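Local atomic coordinates of giardin subunit alpha-1 (Giardia intestinalis, PDB entry 4EVF), a protein that binds calcium, phosphatidylserine and, in a calcium-dependent way, phospholipid membranes as an annexin, and takes part in parasite attachment to the intestinal mucosa and cytoskeletal remodelling. Residues Val149-Ser154 / Ser183-Pro188; Gln160-Ala165 / Ile175-Thr180; Ala220-Ala223 / Arg229-Ala232. All blocks are in the same frame, centred on the assembly; numbering follows the deposited sequence.

Interaction 1: residues Val149-Ser154 / Ser183-Pro188; sequences VSRPGS and SAEYRP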
# COMPACT_ATOMS: atom_id res chain seq x y z
N VAL A 149 -14.17 13.80 -7.65
CA VAL A 149 -15.24 14.56 -8.29
C VAL A 149 -15.43 14.06 -9.71
O VAL A 149 -14.48 14.05 -10.50
CB VAL A 149 -14.89 16.07 -8.34
CG1 VAL A 149 -15.86 16.82 -9.25
CG2 VAL A 149 -14.87 16.67 -6.94
N SER A 150 -16.65 13.65 -10.03
CA SER A 150 -16.93 13.16 -11.36
C SER A 150 -16.49 14.16 -12.41
O SER A 150 -16.61 15.37 -12.22
CB SER A 150 -18.42 12.85 -11.52
OG SER A 150 -18.69 12.45 -12.85
N ARG A 151 -15.98 13.66 -13.52
CA ARG A 151 -15.51 14.54 -14.58
C ARG A 151 -16.57 14.85 -15.64
O ARG A 151 -17.39 14.00 -15.99
CB ARG A 151 -14.21 13.99 -15.19
CG ARG A 151 -13.12 13.99 -14.13
CD ARG A 151 -11.75 14.02 -14.69
NE ARG A 151 -11.40 15.26 -15.37
CZ ARG A 151 -10.90 16.35 -14.79
NH1 ARG A 151 -10.73 16.40 -13.47
NH2 ARG A 151 -10.59 17.40 -15.52
N PRO A 152 -16.56 16.10 -16.14
CA PRO A 152 -17.58 16.67 -17.03
C PRO A 152 -17.85 15.82 -18.28
O PRO A 152 -19.01 15.49 -18.54
CB PRO A 152 -16.97 18.02 -17.44
CG PRO A 152 -15.50 17.90 -17.14
CD PRO A 152 -15.44 17.03 -15.92
N GLY A 153 -16.82 15.46 -19.02
CA GLY A 153 -17.02 14.84 -20.32
C GLY A 153 -17.04 13.32 -20.36
O GLY A 153 -17.05 12.65 -19.33
N SER A 154 -17.07 12.79 -21.58
CA SER A 154 -16.95 11.37 -21.83
C SER A 154 -15.48 10.96 -21.68
O SER A 154 -14.62 11.83 -21.60
CB SER A 154 -17.37 11.08 -23.26
OG SER A 154 -16.46 11.72 -24.14
N SER A 183 -11.70 6.61 -9.57
CA SER A 183 -11.06 5.46 -10.19
C SER A 183 -11.93 4.86 -11.28
O SER A 183 -11.44 4.47 -12.34
CB SER A 183 -10.75 4.39 -9.14
OG SER A 183 -9.82 4.87 -8.19
N ALA A 184 -13.23 4.76 -11.01
CA ALA A 184 -14.14 4.13 -11.96
C ALA A 184 -14.09 4.82 -13.31
O ALA A 184 -14.28 4.18 -14.34
CB ALA A 184 -15.56 4.10 -11.41
N GLU A 185 -13.82 6.13 -13.31
CA GLU A 185 -13.76 6.91 -14.54
C GLU A 185 -12.37 6.85 -15.14
O GLU A 185 -12.20 6.90 -16.36
CB GLU A 185 -14.12 8.37 -14.25
CG GLU A 185 -15.47 8.54 -13.56
CD GLU A 185 -16.01 9.96 -13.62
OE1 GLU A 185 -15.21 10.90 -13.86
OE2 GLU A 185 -17.24 10.13 -13.43
N TYR A 186 -11.37 6.73 -14.29
CA TYR A 186 -9.99 6.75 -14.77
C TYR A 186 -9.72 5.66 -15.80
O TYR A 186 -9.14 5.92 -16.86
CB TYR A 186 -9.01 6.65 -13.61
CG TYR A 186 -7.56 6.76 -14.05
CD1 TYR A 186 -6.99 8.01 -14.30
CD2 TYR A 186 -6.76 5.63 -14.21
CE1 TYR A 186 -5.66 8.13 -14.69
CE2 TYR A 186 -5.43 5.74 -14.60
CZ TYR A 186 -4.89 6.99 -14.84
OH TYR A 186 -3.56 7.13 -15.23
N ARG A 187 -10.15 4.44 -15.50
CA ARG A 187 -9.88 3.28 -16.34
C ARG A 187 -10.33 3.48 -17.80
O ARG A 187 -9.54 3.25 -18.73
CB ARG A 187 -10.51 2.02 -15.72
CG ARG A 187 -10.38 2.02 -14.19
CD ARG A 187 -10.83 0.73 -13.51
NE ARG A 187 -10.28 0.64 -12.15
CZ ARG A 187 -10.98 0.84 -11.03
NH1 ARG A 187 -12.28 1.12 -11.08
NH2 ARG A 187 -10.37 0.75 -9.85
N PRO A 188 -11.59 3.90 -18.01
CA PRO A 188 -12.02 4.19 -19.39
C PRO A 188 -11.22 5.33 -20.04
O PRO A 188 -10.95 5.29 -21.23
CB PRO A 188 -13.50 4.59 -19.23
CG PRO A 188 -13.70 4.83 -17.74
CD PRO A 188 -12.70 3.96 -17.05

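Interaction 2: residues Gln160-Ala165 / Ile175-Thr180; sequences QRLDQA and IDFFGT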
# COMPACT_ATOMS: atom_id res chain seq x y z
N GLN A 160 -8.61 13.43 -24.36
CA GLN A 160 -8.09 14.52 -25.21
C GLN A 160 -7.65 15.74 -24.40
O GLN A 160 -6.55 16.25 -24.61
CB GLN A 160 -9.12 14.91 -26.29
CG GLN A 160 -8.80 16.20 -27.05
CD GLN A 160 -7.64 16.06 -28.05
OE1 GLN A 160 -6.74 15.23 -27.88
NE2 GLN A 160 -7.66 16.88 -29.10
N ARG A 161 -8.49 16.21 -23.48
CA ARG A 161 -8.09 17.30 -22.58
C ARG A 161 -6.84 16.93 -21.78
O ARG A 161 -5.97 17.77 -21.54
CB ARG A 161 -9.22 17.69 -21.62
CG ARG A 161 -10.49 18.21 -22.29
CD ARG A 161 -11.44 18.84 -21.25
NE ARG A 161 -12.76 18.20 -21.19
CZ ARG A 161 -13.73 18.38 -22.07
NH1 ARG A 161 -13.55 19.17 -23.12
NH2 ARG A 161 -14.90 17.76 -21.91
N LEU A 162 -6.77 15.67 -21.35
CA LEU A 162 -5.64 15.18 -20.56
C LEU A 162 -4.38 15.23 -21.42
O LEU A 162 -3.36 15.79 -21.01
CB LEU A 162 -5.90 13.74 -20.09
CG LEU A 162 -5.47 13.28 -18.68
CD1 LEU A 162 -4.86 11.88 -18.70
CD2 LEU A 162 -4.52 14.27 -18.02
N ASP A 163 -4.47 14.65 -22.61
CA ASP A 163 -3.37 14.68 -23.59
C ASP A 163 -2.89 16.10 -23.88
O ASP A 163 -1.69 16.35 -23.98
CB ASP A 163 -3.81 14.00 -24.89
CG ASP A 163 -2.78 14.15 -26.00
OD1 ASP A 163 -1.85 13.31 -26.08
OD2 ASP A 163 -2.91 15.09 -26.82
N GLN A 164 -3.83 17.03 -24.04
CA GLN A 164 -3.48 18.42 -24.30
C GLN A 164 -2.77 19.00 -23.09
O GLN A 164 -1.80 19.75 -23.23
CB GLN A 164 -4.72 19.24 -24.68
CG GLN A 164 -5.37 18.81 -26.00
CD GLN A 164 -6.70 19.50 -26.26
OE1 GLN A 164 -7.44 19.84 -25.32
NE2 GLN A 164 -7.03 19.70 -27.53
N ALA A 165 -3.23 18.65 -21.89
CA ALA A 165 -2.56 19.08 -20.67
C ALA A 165 -1.11 18.59 -20.60
O ALA A 165 -0.21 19.35 -20.24
CB ALA A 165 -3.33 18.63 -19.44
N ILE A 175 -2.28 17.85 -11.76
CA ILE A 175 -2.35 17.64 -10.32
C ILE A 175 -3.81 17.49 -9.89
O ILE A 175 -4.16 16.60 -9.12
CB ILE A 175 -1.67 18.79 -9.56
CG1 ILE A 175 -0.16 18.78 -9.82
CG2 ILE A 175 -1.93 18.69 -8.07
CD1 ILE A 175 0.54 20.09 -9.48
N ASP A 176 -4.65 18.36 -10.42
CA ASP A 176 -6.08 18.32 -10.11
C ASP A 176 -6.71 17.06 -10.70
O ASP A 176 -7.52 16.42 -10.05
CB ASP A 176 -6.77 19.56 -10.66
CG ASP A 176 -8.26 19.53 -10.44
OD1 ASP A 176 -8.69 19.90 -9.32
OD2 ASP A 176 -8.99 19.13 -11.36
N PHE A 177 -6.34 16.69 -11.92
CA PHE A 177 -6.91 15.51 -12.54
C PHE A 177 -6.59 14.23 -11.76
O PHE A 177 -7.49 13.49 -11.36
CB PHE A 177 -6.46 15.34 -13.99
CG PHE A 177 -6.94 14.07 -14.62
CD1 PHE A 177 -6.18 12.91 -14.55
CD2 PHE A 177 -8.18 14.02 -15.25
CE1 PHE A 177 -6.64 11.74 -15.12
CE2 PHE A 177 -8.63 12.86 -15.82
CZ PHE A 177 -7.87 11.71 -15.76
N PHE A 178 -5.31 13.95 -11.57
CA PHE A 178 -4.93 12.74 -10.84
C PHE A 178 -5.38 12.78 -9.38
O PHE A 178 -5.69 11.74 -8.80
CB PHE A 178 -3.42 12.47 -10.99
CG PHE A 178 -3.06 11.95 -12.35
CD1 PHE A 178 -3.16 10.60 -12.62
CD2 PHE A 178 -2.65 12.80 -13.36
CE1 PHE A 178 -2.85 10.10 -13.88
CE2 PHE A 178 -2.35 12.32 -14.61
CZ PHE A 178 -2.44 10.96 -14.87
N GLY A 179 -5.46 13.97 -8.80
CA GLY A 179 -5.89 14.11 -7.42
C GLY A 179 -7.39 14.02 -7.15
O GLY A 179 -7.79 13.81 -6.00
N THR A 180 -8.22 14.15 -8.19
CA THR A 180 -9.68 14.19 -7.98
C THR A 180 -10.52 13.27 -8.88
O THR A 180 -11.73 13.13 -8.67
CB THR A 180 -10.25 15.64 -8.11
OG1 THR A 180 -10.08 16.11 -9.45
CG2 THR A 180 -9.58 16.60 -7.13

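Interaction 3: residues Ala220-Ala223 / Arg229-Ala232; sequences AHFA and RLAA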
# COMPACT_ATOMS: atom_id res chain seq x y z
N ALA A 220 0.18 6.87 -8.64
CA ALA A 220 -1.21 7.36 -8.69
C ALA A 220 -1.98 6.71 -9.84
O ALA A 220 -3.14 6.29 -9.68
CB ALA A 220 -1.21 8.87 -8.83
N HIS A 221 -1.34 6.65 -11.00
CA HIS A 221 -1.84 5.94 -12.17
C HIS A 221 -2.25 4.49 -11.87
O HIS A 221 -3.38 4.08 -12.15
CB HIS A 221 -0.80 5.99 -13.30
CG HIS A 221 -1.01 4.98 -14.37
ND1 HIS A 221 -2.00 5.10 -15.32
CD2 HIS A 221 -0.35 3.83 -14.65
CE1 HIS A 221 -1.95 4.06 -16.14
NE2 HIS A 221 -0.96 3.27 -15.75
N PHE A 222 -1.33 3.71 -11.32
CA PHE A 222 -1.63 2.33 -10.93
C PHE A 222 -2.73 2.26 -9.88
O PHE A 222 -3.62 1.40 -9.96
CB PHE A 222 -0.39 1.61 -10.40
CG PHE A 222 0.58 1.19 -11.48
CD1 PHE A 222 1.92 1.55 -11.40
CD2 PHE A 222 0.15 0.44 -12.56
CE1 PHE A 222 2.81 1.17 -12.40
CE2 PHE A 222 1.05 0.06 -13.55
CZ PHE A 222 2.37 0.43 -13.46
N ALA A 223 -2.68 3.16 -8.89
CA ALA A 223 -3.66 3.16 -7.81
C ALA A 223 -5.05 3.33 -8.39
O ALA A 223 -5.97 2.59 -8.04
CB ALA A 223 -3.38 4.29 -6.83
N ARG A 229 -3.05 -3.54 -8.66
CA ARG A 229 -2.09 -3.21 -9.71
C ARG A 229 -0.96 -2.32 -9.19
O ARG A 229 0.17 -2.43 -9.64
CB ARG A 229 -2.79 -2.58 -10.92
CG ARG A 229 -3.76 -3.54 -11.60
CD ARG A 229 -4.43 -2.92 -12.80
NE ARG A 229 -3.55 -2.87 -13.96
CZ ARG A 229 -3.96 -2.64 -15.21
NH1 ARG A 229 -5.26 -2.46 -15.45
NH2 ARG A 229 -3.09 -2.60 -16.21
N LEU A 230 -1.28 -1.43 -8.26
CA LEU A 230 -0.22 -0.67 -7.59
C LEU A 230 0.59 -1.62 -6.70
O LEU A 230 1.83 -1.55 -6.67
CB LEU A 230 -0.79 0.50 -6.78
CG LEU A 230 0.28 1.33 -6.05
CD1 LEU A 230 1.31 1.90 -7.05
CD2 LEU A 230 -0.32 2.45 -5.22
N ALA A 231 -0.11 -2.51 -5.99
CA ALA A 231 0.56 -3.54 -5.19
C ALA A 231 1.56 -4.35 -6.02
O ALA A 231 2.70 -4.56 -5.60
CB ALA A 231 -0.47 -4.47 -4.56
N ALA A 232 1.13 -4.82 -7.19
CA ALA A 232 2.02 -5.58 -8.08
C ALA A 232 3.31 -4.81 -8.36
O ALA A 232 4.41 -5.34 -8.24
CB ALA A 232 1.32 -5.90 -9.37

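Interaction 1: residues Val149-Ser154 / Ser183-Pro188
Glu185 reaches from the first turn of helix 183-196 to Ser150 and Arg151 in the loop facing it, and its carboxylate meets them with both oxygens. Ser150 OG donates to Glu185 OE2 at 2.8 Å, while the backbone N of Arg151 donates to Glu185 OE1 at 2.9 Å with a fairly straight N-H···O angle of 162°. Each oxygen accepts through its syn lone pair, so the two donors sit side by side before the fork, and this pairing should fix the rotation of the carboxylate. The serine hydroxyl is brought there by a trans first torsion (176°), opposite its own backbone N; the glutamate chain runs extended beyond CG. The loop belongs to the connection between helices 135-145 and 155-167, at the start of the third of the four predicted annexin repeats, so the contact ties this connecting chain to a helix of that repeat near the protein surface. Arg151 offers its backbone and the root of its side chain, Arg151 CB lying 3.5 Å from Glu185 OE1. Beyond CG the chain bends away, leaving Arg151 NE 6.0 Å from Glu185 OE1, the guanidinium plane perpendicular to the carboxylate. The arginine charge goes instead to Glu158 in a salt bridge, and Arg151 also packs on Phe177 and Thr180 of helix 171-180.

Interaction 2: residues Gln160-Ala165 / Ile175-Thr180
Leu162 on helix 155-167 lies over the ring of Phe177 on helix 171-180 and buries more surface than any other residue of the contact. Leu162 CG sits 4.0 Å from the centroid of the Phe177 ring, only 9° off the normal, a CH-pi approach almost straight above the centre. Both methyls lean toward the same side of the ring, onto neighbouring atoms: Leu162 CD1 is 4.0 Å from Phe177 CE1, and Leu162 CD2 is 4.1 Å from Phe177 CD1. Phe177 presents this face because its CG stands anti to the backbone N (chi1 175°), which sends the ring out from its helix, and the leucine and phenylalanine side chains cross at about a right angle. Phe178 takes the smallest share. Leu162 CD2 approaches Phe178 CE2 obliquely at 4.5 Å, a loose touch. The two aromatic neighbours also meet each other: Phe178 CD2 lies at the edge of the Phe177 ring, in its plane, while Phe177 CD1 stands 3.7 Å above the plane of the Phe178 ring, toward its rim. No hydrogen bond passes between the segments. Phe193 and Tyr186 of helix 183-196 pack on Leu162 and Phe177 respectively, and Leu139 of helix 135-145 lies against Phe178, so several helices share this buried cluster. Two consecutive helices joined by a short turn and closed by apolar side chains make a helical hairpin, here part of the predicted third annexin repeat in this all-helical fold.

Interaction 3: residues Ala220-Ala223 / Arg229-Ala232
Leu230 meets Phe222 and Ala223 with its CA, CB and both methyls. Leu230 CA already lies 3.6 Å from Phe222 CB, so the two helices come very close here, with the CA atoms of Phe222 and Leu230 4.7 Å apart. Leu230 CB comes next, 3.8 Å from Phe222 CB and 3.9 Å from Ala223 N. Past it, CG is turned anti to the leucine's own backbone N (chi1 -180°), and the branch parts there. Leu230 CD1 turns back to Phe222 CB at 3.8 Å, while Leu230 CD2 reaches the methyl CB of Ala223 at 3.9 Å. Ile100 of helix 92-100 and Leu101 also pack on Leu230. The Phe222 ring itself is met obliquely by the carbonyl of Arg229, Phe222 CG and Arg229 O being 4.1 Å apart, and it touches the rings of Tyr218 and Tyr233. Helices 211-225 and 227-240 follow each other in the chain, and this contact sits where the predicted third and fourth annexin repeats join. With no hydrogen bond or salt bridge across the segments, it rests on the apolar fit of Leu230 against Phe222 and Ala223, with Phe222 covered most.

How the interactions relate
Interaction 1 is a polar surface contact, whereas interactions 2 and 3 are buried and apolar; interaction 3 lies much nearer the centre of the chain. Interaction 2 is nested within the loop closed by interaction 1, and the two touch: Val149 N and Thr180 O are 2.7 Å apart in a backbone hydrogen bond, while Tyr186 OH packs 3.3 Å from Phe178 CE1. Tyr186 also connects interaction 1 to interaction 3, Tyr186 OH lying 2.6 Å from His221 ND1 in a hydrogen bond. Interactions 2 and 3 do not touch, their nearest atoms being about 5 Å apart. Both join consecutive helices, one pair inside a predicted repeat, the other across a repeat boundary.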